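Local coordinates for protein GRMZM2G135359 pseudokinase (Zea mays, PDB 6CPY) that is a membrane-bound receptor-like pseudokinase, represented here by its kinase domain, which may bind ATP but whose catalytic activity is doubtful, at residues A[148-159]-A[297-308]; A[221-229]-A[273-281]. All blocks are in the same frame, centred on the assembly; numbering follows the deposited sequence.

Interaction 1. Residues A[148-159]-A[297-308]; sequences LRISMGIAYCLE and AARMREITALGP
The ring of Tyr156 has Pro308 over one face, where Pro308 CB lies 4.2 Å from the centroid of the Tyr156 ring in a CH-pi contact, while Leu306 O meets the ring edge near its plane and Glu159 OE1 lies in plane at the edge. The Arg301 guanidinium stands nearly perpendicular to this ring, with Gly307 CA over one face, offset toward the rim. The Tyr156 hydroxyl donates to Leu306 O (OH to O 2.7 Å, C=O...O angle 141°), in the carbonyl plane and on a lone pair, and the aliphatic stem of Arg301 passes beside it, Arg301 CD to Tyr156 OH 3.4 Å. A phenylalanine in place of Tyr156 would keep the ring under Pro308 but would probably leave Leu306 O without its donor and the tail freer to shift.

At the last turn of the helix, Thr304 OG1 sits between its backbone N and carbonyl carbon (chi1 65°), from where it reaches back to Met300 O and accepts from Leu306 N, forming an ST turn. Ala305 then leaves helical geometry with positive phi, and Leu306 comes back onto the other helix, where Leu306 CD1 lies 3.9 Å from Arg149 CG. In the conformer described here, one of two modelled, Met152 fits as a knob among Ala297, Met300, Arg301 and Thr304; its very short CE contacts are doubtful. Nearer the other end small residues let the helices close in: Ala155 CB and Ala297 CB are 4.3 Å apart, and Glu159 OE1 rests 3.5 Å from Ala297 CB.

Beyond the pair, Lys101 NZ bonds to Pro308 O. The two helix axes run antiparallel at 155° and come within 9.6 Å, the pairing of helices alphaE and alphaI in the C-lobe of the protein kinase fold.

Interaction 2. Residues A[221-229]-A[273-281]; sequences YGMVLLEIL and RALCEVVRS
Val279 plugs into Leu225, Leu226, Leu229 and Gly222 as a knob in a hole, and its two methyls divide the work. Val279 CG2 turns to Leu225, 3.6 Å from Leu225 CG, whereas Val279 CG1 lies 3.9 Å from Leu226 CB, the two side chains crossing at about a right angle. Because CG1 is opposite the backbone N (chi1 170°), it also comes to lie 3.7 Å from Gly222 O. Further contacts between branched side chains extend the apolar seam on both helices: Leu225 CD2 meets Val278 CG1 at 4.0 Å, and Leu229 CD1 lies over the flank of Leu275, 4.0 Å from Leu275 CB, with Cys276 SG close by.

The second feature is close backbone approach. With no side chain at Gly222, its CA comes within 4.5 Å of Val279 CA, and the antiparallel axes, at 147°, approach to 8.4 Å. Outside the pair, Phe250 and Val246 of helix 240-250 cover Val279 and Leu226, respectively.

No hydrogen bond or salt bridge crosses between the two segments. All the touching residues are buried, so the pairing rests on shape fit and exclusion of water, and its specificity probably lies in how the side chains interlock.

Overall arrangement
Both contacts are antiparallel helix pairings in the helical C-lobe, with centres about 12 Å apart, and they meet directly: Tyr221 OH on helix 214-230 probably bonds to Ser151 O on helix 144-164, while Met300 of helix 293-304 packs on Tyr221 and Leu275. The four helices thus form one bundle. Interaction 2 is fully buried and has no polar bond across its interface. Interaction 1 is only partly buried, combining an apolar helix-helix seam with a polar, aromatic fastening of the chain terminus at its outer side. The difference follows place in the fold: branched aliphatic side chains fit together in the interior, whereas a hydrogen bond and a CH-pi contact hold the chain end near the surface.

Interaction 1. Residues A[148-159]-A[297-308]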
loop_
_atom_site.group_PDB
_atom_site.type_symbol
_atom_site.label_atom_id
_atom_site.label_comp_id
_atom_site.label_asym_id
_atom_site.label_seq_id
_atom_site.Cartn_x
_atom_site.Cartn_y
_atom_site.Cartn_z
ATOM N N LEU A 148 -12.659 6.862 -8.666
ATOM C CA LEU A 148 -12.371 5.946 -9.753
ATOM C C LEU A 148 -10.885 5.895 -10.083
ATOM O O LEU A 148 -10.349 4.822 -10.314
ATOM C CB LEU A 148 -13.204 6.291 -10.996
ATOM C CG LEU A 148 -14.530 5.508 -11.039
ATOM C CD1 LEU A 148 -15.296 5.523 -9.729
ATOM C CD2 LEU A 148 -15.392 6.036 -12.178
ATOM N N ARG A 149 -10.235 7.050 -10.097
ATOM C CA ARG A 149 -8.789 7.104 -10.290
ATOM C C ARG A 149 -8.028 6.320 -9.232
ATOM O O ARG A 149 -7.089 5.622 -9.541
ATOM C CB ARG A 149 -8.288 8.543 -10.277
ATOM C CG ARG A 149 -8.617 9.350 -11.516
ATOM C CD ARG A 149 -7.434 10.236 -11.879
ATOM N NE ARG A 149 -6.801 10.817 -10.700
ATOM C CZ ARG A 149 -5.503 11.118 -10.590
ATOM N NH1 ARG A 149 -4.645 10.894 -11.585
ATOM N NH2 ARG A 149 -5.056 11.644 -9.465
ATOM N N ILE A 150 -8.438 6.454 -7.978
ATOM C CA ILE A 150 -7.812 5.729 -6.887
ATOM C C ILE A 150 -8.051 4.226 -7.051
ATOM O O ILE A 150 -7.120 3.430 -6.978
ATOM C CB ILE A 150 -8.333 6.237 -5.527
ATOM C CG1 ILE A 150 -7.768 7.644 -5.256
ATOM C CG2 ILE A 150 -7.985 5.255 -4.409
ATOM C CD1 ILE A 150 -8.532 8.412 -4.199
ATOM N N SER A 151 -9.296 3.850 -7.322
ATOM C CA SER A 151 -9.638 2.443 -7.541
ATOM C C SER A 151 -8.813 1.789 -8.670
ATOM O O SER A 151 -8.340 0.655 -8.531
ATOM C CB SER A 151 -11.155 2.326 -7.857
ATOM O OG SER A 151 -11.961 2.843 -6.802
ATOM N N MET A 152 -8.652 2.497 -9.780
ATOM C CA MET A 152 -7.907 1.979 -10.924
ATOM C C MET A 152 -6.428 1.876 -10.585
ATOM O O MET A 152 -5.804 0.840 -10.831
ATOM C CB MET A 152 -8.102 2.855 -12.163
ATOM C CG MET A 152 -7.704 2.171 -13.470
ATOM S SD MET A 152 -8.759 0.750 -13.846
ATOM C CE MET A 152 -10.173 1.307 -12.925
ATOM N N GLY A 153 -5.877 2.941 -9.999
ATOM C CA GLY A 153 -4.474 2.952 -9.565
ATOM C C GLY A 153 -4.114 1.765 -8.695
ATOM O O GLY A 153 -3.087 1.118 -8.913
ATOM N N ILE A 154 -4.961 1.475 -7.708
ATOM C CA ILE A 154 -4.794 0.301 -6.858
ATOM C C ILE A 154 -4.778 -0.988 -7.678
ATOM O O ILE A 154 -3.879 -1.825 -7.523
ATOM C CB ILE A 154 -5.871 0.225 -5.750
ATOM C CG1 ILE A 154 -5.717 1.384 -4.759
ATOM C CG2 ILE A 154 -5.764 -1.079 -4.989
ATOM C CD1 ILE A 154 -6.924 1.606 -3.883
ATOM N N ALA A 155 -5.760 -1.145 -8.569
ATOM C CA ALA A 155 -5.831 -2.345 -9.390
ATOM C C ALA A 155 -4.577 -2.536 -10.250
ATOM O O ALA A 155 -4.052 -3.646 -10.323
ATOM C CB ALA A 155 -7.077 -2.326 -10.264
ATOM N N TYR A 156 -4.093 -1.466 -10.878
ATOM C CA TYR A 156 -2.888 -1.548 -11.727
ATOM C C TYR A 156 -1.651 -1.940 -10.917
ATOM O O TYR A 156 -0.823 -2.705 -11.401
ATOM C CB TYR A 156 -2.600 -0.239 -12.454
ATOM C CG TYR A 156 -3.512 0.082 -13.626
ATOM C CD1 TYR A 156 -3.812 -0.880 -14.598
ATOM C CD2 TYR A 156 -4.016 1.369 -13.804
ATOM C CE1 TYR A 156 -4.634 -0.574 -15.679
ATOM C CE2 TYR A 156 -4.821 1.688 -14.893
ATOM C CZ TYR A 156 -5.140 0.711 -15.816
ATOM O OH TYR A 156 -5.955 1.026 -16.888
ATOM N N CYS A 157 -1.538 -1.417 -9.698
ATOM C CA CYS A 157 -0.434 -1.798 -8.802
ATOM C C CYS A 157 -0.524 -3.280 -8.432
ATOM O O CYS A 157 0.453 -4.041 -8.574
ATOM C CB CYS A 157 -0.447 -0.948 -7.529
ATOM S SG CYS A 157 0.939 -1.313 -6.424
ATOM N N LEU A 158 -1.698 -3.703 -7.976
ATOM C CA LEU A 158 -1.873 -5.092 -7.558
ATOM C C LEU A 158 -1.632 -6.079 -8.710
ATOM O O LEU A 158 -1.078 -7.168 -8.491
ATOM C CB LEU A 158 -3.254 -5.312 -6.935
ATOM C CG LEU A 158 -3.411 -4.996 -5.438
ATOM C CD1 LEU A 158 -2.745 -3.698 -5.032
ATOM C CD2 LEU A 158 -4.879 -4.972 -5.057
ATOM N N GLU A 159 -2.059 -5.708 -9.914
ATOM C CA GLU A 159 -1.828 -6.522 -11.115
ATOM C C GLU A 159 -0.322 -6.614 -11.401
ATOM O O GLU A 159 0.200 -7.685 -11.737
ATOM C CB GLU A 159 -2.550 -5.912 -12.317
ATOM C CG GLU A 159 -2.375 -6.666 -13.637
ATOM C CD GLU A 159 -2.938 -5.914 -14.836
ATOM O OE1 GLU A 159 -2.915 -4.660 -14.844
ATOM O OE2 GLU A 159 -3.394 -6.579 -15.790
ATOM N N ALA A 297 -8.292 -5.961 -13.171
ATOM C CA ALA A 297 -7.764 -4.722 -13.747
ATOM C C ALA A 297 -8.314 -4.449 -15.148
ATOM O O ALA A 297 -8.632 -3.314 -15.484
ATOM C CB ALA A 297 -6.238 -4.755 -13.772
ATOM N N ALA A 298 -8.423 -5.500 -15.959
ATOM C CA ALA A 298 -8.967 -5.371 -17.312
ATOM C C ALA A 298 -10.425 -4.911 -17.269
ATOM O O ALA A 298 -10.821 -4.003 -18.004
ATOM C CB ALA A 298 -8.840 -6.694 -18.061
ATOM N N ARG A 299 -11.207 -5.536 -16.394
ATOM C CA ARG A 299 -12.614 -5.184 -16.220
ATOM C C ARG A 299 -12.742 -3.753 -15.694
ATOM O O ARG A 299 -13.535 -2.967 -16.219
ATOM C CB ARG A 299 -13.317 -6.184 -15.293
ATOM C CG ARG A 299 -14.802 -5.907 -15.031
ATOM C CD ARG A 299 -15.576 -5.658 -16.318
ATOM N NE ARG A 299 -16.998 -5.409 -16.084
ATOM C CZ ARG A 299 -17.818 -4.835 -16.965
ATOM N NH1 ARG A 299 -17.373 -4.443 -18.156
ATOM N NH2 ARG A 299 -19.092 -4.642 -16.651
ATOM N N MET A 300 -11.932 -3.412 -14.689
ATOM C CA MET A 300 -11.915 -2.061 -14.145
ATOM C C MET A 300 -11.584 -1.002 -15.197
ATOM O O MET A 300 -12.205 0.049 -15.212
ATOM C CB MET A 300 -10.930 -1.949 -12.969
ATOM C CG MET A 300 -11.376 -2.626 -11.684
ATOM S SD MET A 300 -12.883 -1.943 -10.975
ATOM C CE MET A 300 -12.321 -0.340 -10.411
ATOM N N ARG A 301 -10.614 -1.271 -16.073
ATOM C CA ARG A 301 -10.284 -0.331 -17.154
ATOM C C ARG A 301 -11.434 -0.176 -18.147
ATOM O O ARG A 301 -11.699 0.929 -18.632
ATOM C CB ARG A 301 -9.023 -0.758 -17.909
ATOM C CG ARG A 301 -8.602 0.278 -18.937
ATOM C CD ARG A 301 -7.372 -0.126 -19.712
ATOM N NE ARG A 301 -6.895 1.003 -20.504
ATOM C CZ ARG A 301 -5.649 1.153 -20.943
ATOM N NH1 ARG A 301 -4.717 0.245 -20.666
ATOM N NH2 ARG A 301 -5.334 2.230 -21.646
ATOM N N GLU A 302 -12.098 -1.287 -18.454
ATOM C CA GLU A 302 -13.282 -1.284 -19.314
ATOM C C GLU A 302 -14.341 -0.347 -18.722
ATOM O O GLU A 302 -14.892 0.503 -19.424
ATOM C CB GLU A 302 -13.826 -2.711 -19.463
ATOM C CG GLU A 302 -14.760 -2.945 -20.647
ATOM C CD GLU A 302 -15.250 -4.384 -20.730
ATOM O OE1 GLU A 302 -14.532 -5.297 -20.271
ATOM O OE2 GLU A 302 -16.368 -4.609 -21.243
ATOM N N ILE A 303 -14.576 -0.466 -17.414
ATOM C CA ILE A 303 -15.606 0.335 -16.734
ATOM C C ILE A 303 -15.256 1.821 -16.586
ATOM O O ILE A 303 -16.078 2.694 -16.891
ATOM C CB ILE A 303 -15.919 -0.254 -15.344
ATOM C CG1 ILE A 303 -16.557 -1.640 -15.498
ATOM C CG2 ILE A 303 -16.828 0.677 -14.551
ATOM C CD1 ILE A 303 -16.530 -2.481 -14.235
ATOM N N THR A 304 -14.053 2.109 -16.110
ATOM C CA THR A 304 -13.647 3.483 -15.809
ATOM C C THR A 304 -13.124 4.239 -17.030
ATOM O O THR A 304 -13.130 5.472 -17.040
ATOM C CB THR A 304 -12.558 3.529 -14.725
ATOM O OG1 THR A 304 -11.357 2.915 -15.212
ATOM C CG2 THR A 304 -13.023 2.818 -13.467
ATOM N N ALA A 305 -12.655 3.494 -18.032
ATOM C CA ALA A 305 -11.942 4.054 -19.182
ATOM C C ALA A 305 -10.699 4.865 -18.779
ATOM O O ALA A 305 -10.324 5.814 -19.461
ATOM C CB ALA A 305 -12.880 4.889 -20.045
ATOM N N LEU A 306 -10.052 4.471 -17.684
ATOM C CA LEU A 306 -8.888 5.185 -17.180
ATOM C C LEU A 306 -7.665 4.331 -17.413
ATOM O O LEU A 306 -7.549 3.240 -16.862
ATOM C CB LEU A 306 -9.017 5.480 -15.681
ATOM C CG LEU A 306 -10.032 6.537 -15.253
ATOM C CD1 LEU A 306 -10.132 6.555 -13.733
ATOM C CD2 LEU A 306 -9.654 7.916 -15.773
ATOM N N GLY A 307 -6.755 4.827 -18.243
ATOM C CA GLY A 307 -5.524 4.119 -18.525
ATOM C C GLY A 307 -4.516 4.310 -17.398
ATOM O O GLY A 307 -4.715 5.147 -16.507
ATOM N N PRO A 308 -3.417 3.548 -17.445
ATOM C CA PRO A 308 -2.361 3.658 -16.442
ATOM C C PRO A 308 -1.646 5.004 -16.485
ATOM O O PRO A 308 -1.048 5.403 -15.479
ATOM C CB PRO A 308 -1.395 2.538 -16.838
ATOM C CG PRO A 308 -1.560 2.421 -18.317
ATOM C CD PRO A 308 -3.030 2.649 -18.549
#

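Interaction 2. Residues A[221-229]-A[273-281]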
loop_
_atom_site.group_PDB
_atom_site.type_symbol
_atom_site.label_atom_id
_atom_site.label_comp_id
_atom_site.label_asym_id
_atom_site.label_seq_id
_atom_site.Cartn_x
_atom_site.Cartn_y
_atom_site.Cartn_z
ATOM N N TYR A 221 -9.077 -6.515 -2.302
ATOM C CA TYR A 221 -9.345 -5.469 -3.288
ATOM C C TYR A 221 -10.841 -5.180 -3.380
ATOM O O TYR A 221 -11.260 -4.026 -3.376
ATOM C CB TYR A 221 -8.809 -5.813 -4.689
ATOM C CG TYR A 221 -9.124 -4.706 -5.671
ATOM C CD1 TYR A 221 -8.380 -3.526 -5.664
ATOM C CD2 TYR A 221 -10.199 -4.798 -6.547
ATOM C CE1 TYR A 221 -8.685 -2.490 -6.523
ATOM C CE2 TYR A 221 -10.511 -3.773 -7.408
ATOM C CZ TYR A 221 -9.754 -2.615 -7.391
ATOM O OH TYR A 221 -10.047 -1.587 -8.246
ATOM N N GLY A 222 -11.639 -6.238 -3.469
ATOM C CA GLY A 222 -13.094 -6.097 -3.512
ATOM C C GLY A 222 -13.634 -5.343 -2.309
ATOM O O GLY A 222 -14.504 -4.504 -2.458
ATOM N N MET A 223 -13.099 -5.629 -1.124
ATOM C CA MET A 223 -13.528 -4.958 0.102
ATOM C C MET A 223 -13.157 -3.472 0.102
ATOM O O MET A 223 -13.928 -2.628 0.586
ATOM C CB MET A 223 -12.928 -5.657 1.329
ATOM C CG MET A 223 -13.488 -7.055 1.549
ATOM S SD MET A 223 -15.239 -7.031 1.964
ATOM C CE MET A 223 -15.187 -6.578 3.695
ATOM N N VAL A 224 -11.972 -3.161 -0.416
ATOM C CA VAL A 224 -11.512 -1.775 -0.489
ATOM C C VAL A 224 -12.324 -1.004 -1.532
ATOM O O VAL A 224 -12.678 0.161 -1.318
ATOM C CB VAL A 224 -9.990 -1.689 -0.775
ATOM C CG1 VAL A 224 -9.573 -0.266 -1.115
ATOM C CG2 VAL A 224 -9.193 -2.190 0.425
ATOM N N LEU A 225 -12.597 -1.638 -2.671
ATOM C CA LEU A 225 -13.461 -1.034 -3.682
ATOM C C LEU A 225 -14.854 -0.747 -3.090
ATOM O O LEU A 225 -15.411 0.344 -3.277
ATOM C CB LEU A 225 -13.547 -1.915 -4.929
ATOM C CG LEU A 225 -14.491 -1.427 -6.034
ATOM C CD1 LEU A 225 -14.140 -0.023 -6.470
ATOM C CD2 LEU A 225 -14.465 -2.376 -7.226
ATOM N N LEU A 226 -15.406 -1.717 -2.362
ATOM C CA LEU A 226 -16.694 -1.518 -1.676
ATOM C C LEU A 226 -16.648 -0.348 -0.694
ATOM O O LEU A 226 -17.596 0.429 -0.587
ATOM C CB LEU A 226 -17.112 -2.795 -0.932
ATOM C CG LEU A 226 -18.519 -2.770 -0.309
ATOM C CD1 LEU A 226 -19.556 -2.554 -1.402
ATOM C CD2 LEU A 226 -18.793 -4.047 0.466
ATOM N N GLU A 227 -15.531 -0.229 0.019
ATOM C CA GLU A 227 -15.319 0.863 0.964
ATOM C C GLU A 227 -15.239 2.210 0.262
ATOM O O GLU A 227 -15.813 3.189 0.719
ATOM C CB GLU A 227 -14.051 0.592 1.778
ATOM C CG GLU A 227 -13.757 1.612 2.862
ATOM C CD GLU A 227 -12.399 1.389 3.500
ATOM O OE1 GLU A 227 -11.813 0.304 3.294
ATOM O OE2 GLU A 227 -11.928 2.299 4.212
ATOM N N ILE A 228 -14.561 2.240 -0.879
ATOM C CA ILE A 228 -14.447 3.463 -1.669
ATOM C C ILE A 228 -15.836 3.879 -2.179
ATOM O O ILE A 228 -16.186 5.058 -2.169
ATOM C CB ILE A 228 -13.467 3.260 -2.849
ATOM C CG1 ILE A 228 -12.021 3.149 -2.341
ATOM C CG2 ILE A 228 -13.608 4.374 -3.857
ATOM C CD1 ILE A 228 -11.033 2.566 -3.331
ATOM N N LEU A 229 -16.630 2.901 -2.601
ATOM C CA LEU A 229 -17.962 3.183 -3.135
ATOM C C LEU A 229 -19.007 3.593 -2.093
ATOM O O LEU A 229 -19.871 4.420 -2.384
ATOM C CB LEU A 229 -18.470 1.974 -3.905
ATOM C CG LEU A 229 -17.757 1.675 -5.220
ATOM C CD1 LEU A 229 -18.191 0.299 -5.702
ATOM C CD2 LEU A 229 -18.038 2.721 -6.288
ATOM N N ARG A 273 -23.216 0.469 -10.803
ATOM C CA ARG A 273 -23.657 -0.936 -10.877
ATOM C C ARG A 273 -22.554 -1.876 -11.299
ATOM O O ARG A 273 -22.329 -2.915 -10.668
ATOM C CB ARG A 273 -24.812 -1.125 -11.863
ATOM C CG ARG A 273 -26.157 -0.813 -11.306
ATOM C CD ARG A 273 -27.287 -1.215 -12.257
ATOM N NE ARG A 273 -28.523 -0.899 -11.564
ATOM C CZ ARG A 273 -29.188 0.243 -11.659
ATOM N NH1 ARG A 273 -28.803 1.201 -12.500
ATOM N NH2 ARG A 273 -30.278 0.416 -10.930
ATOM N N ALA A 274 -21.880 -1.520 -12.382
ATOM C CA ALA A 274 -20.839 -2.365 -12.926
ATOM C C ALA A 274 -19.705 -2.539 -11.894
ATOM O O ALA A 274 -19.178 -3.638 -11.724
ATOM C CB ALA A 274 -20.335 -1.793 -14.238
ATOM N N LEU A 275 -19.346 -1.468 -11.187
ATOM C CA LEU A 275 -18.279 -1.575 -10.172
ATOM C C LEU A 275 -18.704 -2.466 -9.008
ATOM O O LEU A 275 -17.883 -3.220 -8.465
ATOM C CB LEU A 275 -17.868 -0.197 -9.661
ATOM C CG LEU A 275 -17.138 0.632 -10.726
ATOM C CD1 LEU A 275 -17.033 2.084 -10.282
ATOM C CD2 LEU A 275 -15.755 0.062 -11.021
ATOM N N CYS A 276 -19.982 -2.399 -8.631
ATOM C CA CYS A 276 -20.504 -3.287 -7.581
ATOM C C CYS A 276 -20.504 -4.771 -8.002
ATOM O O CYS A 276 -20.358 -5.648 -7.155
ATOM C CB CYS A 276 -21.891 -2.848 -7.124
ATOM S SG CYS A 276 -21.887 -1.287 -6.214
ATOM N N GLU A 277 -20.646 -5.050 -9.296
ATOM C CA GLU A 277 -20.490 -6.426 -9.800
ATOM C C GLU A 277 -19.048 -6.918 -9.636
ATOM O O GLU A 277 -18.818 -8.060 -9.231
ATOM C CB GLU A 277 -20.945 -6.538 -11.256
ATOM C CG GLU A 277 -22.446 -6.336 -11.426
ATOM C CD GLU A 277 -22.891 -6.144 -12.870
ATOM O OE1 GLU A 277 -22.043 -5.848 -13.742
ATOM O OE2 GLU A 277 -24.109 -6.282 -13.136
ATOM N N VAL A 278 -18.082 -6.049 -9.922
ATOM C CA VAL A 278 -16.668 -6.364 -9.658
ATOM C C VAL A 278 -16.475 -6.712 -8.195
ATOM O O VAL A 278 -15.864 -7.731 -7.887
ATOM C CB VAL A 278 -15.712 -5.209 -10.041
ATOM C CG1 VAL A 278 -14.276 -5.521 -9.609
ATOM C CG2 VAL A 278 -15.785 -4.940 -11.529
ATOM N N VAL A 279 -17.000 -5.877 -7.292
ATOM C CA VAL A 279 -16.928 -6.167 -5.863
ATOM C C VAL A 279 -17.456 -7.574 -5.594
ATOM O O VAL A 279 -16.784 -8.377 -4.943
ATOM C CB VAL A 279 -17.721 -5.158 -5.007
ATOM C CG1 VAL A 279 -17.818 -5.627 -3.565
ATOM C CG2 VAL A 279 -17.087 -3.767 -5.068
ATOM N N ARG A 280 -18.659 -7.869 -6.089
ATOM C CA ARG A 280 -19.296 -9.156 -5.772
ATOM C C ARG A 280 -18.433 -10.346 -6.198
ATOM O O ARG A 280 -18.326 -11.327 -5.454
ATOM C CB ARG A 280 -20.686 -9.251 -6.409
ATOM C CG ARG A 280 -21.444 -10.538 -6.108
ATOM C CD ARG A 280 -21.631 -10.811 -4.625
ATOM N NE ARG A 280 -22.263 -12.120 -4.429
ATOM C CZ ARG A 280 -21.623 -13.290 -4.466
ATOM N NH1 ARG A 280 -20.311 -13.348 -4.671
ATOM N NH2 ARG A 280 -22.300 -14.420 -4.281
ATOM N N SER A 281 -17.824 -10.261 -7.378
ATOM C CA SER A 281 -16.958 -11.336 -7.880
ATOM C C SER A 281 -15.747 -11.532 -6.974
ATOM O O SER A 281 -15.409 -12.664 -6.601
ATOM C CB SER A 281 -16.475 -11.030 -9.297
ATOM O OG SER A 281 -17.568 -10.890 -10.177
#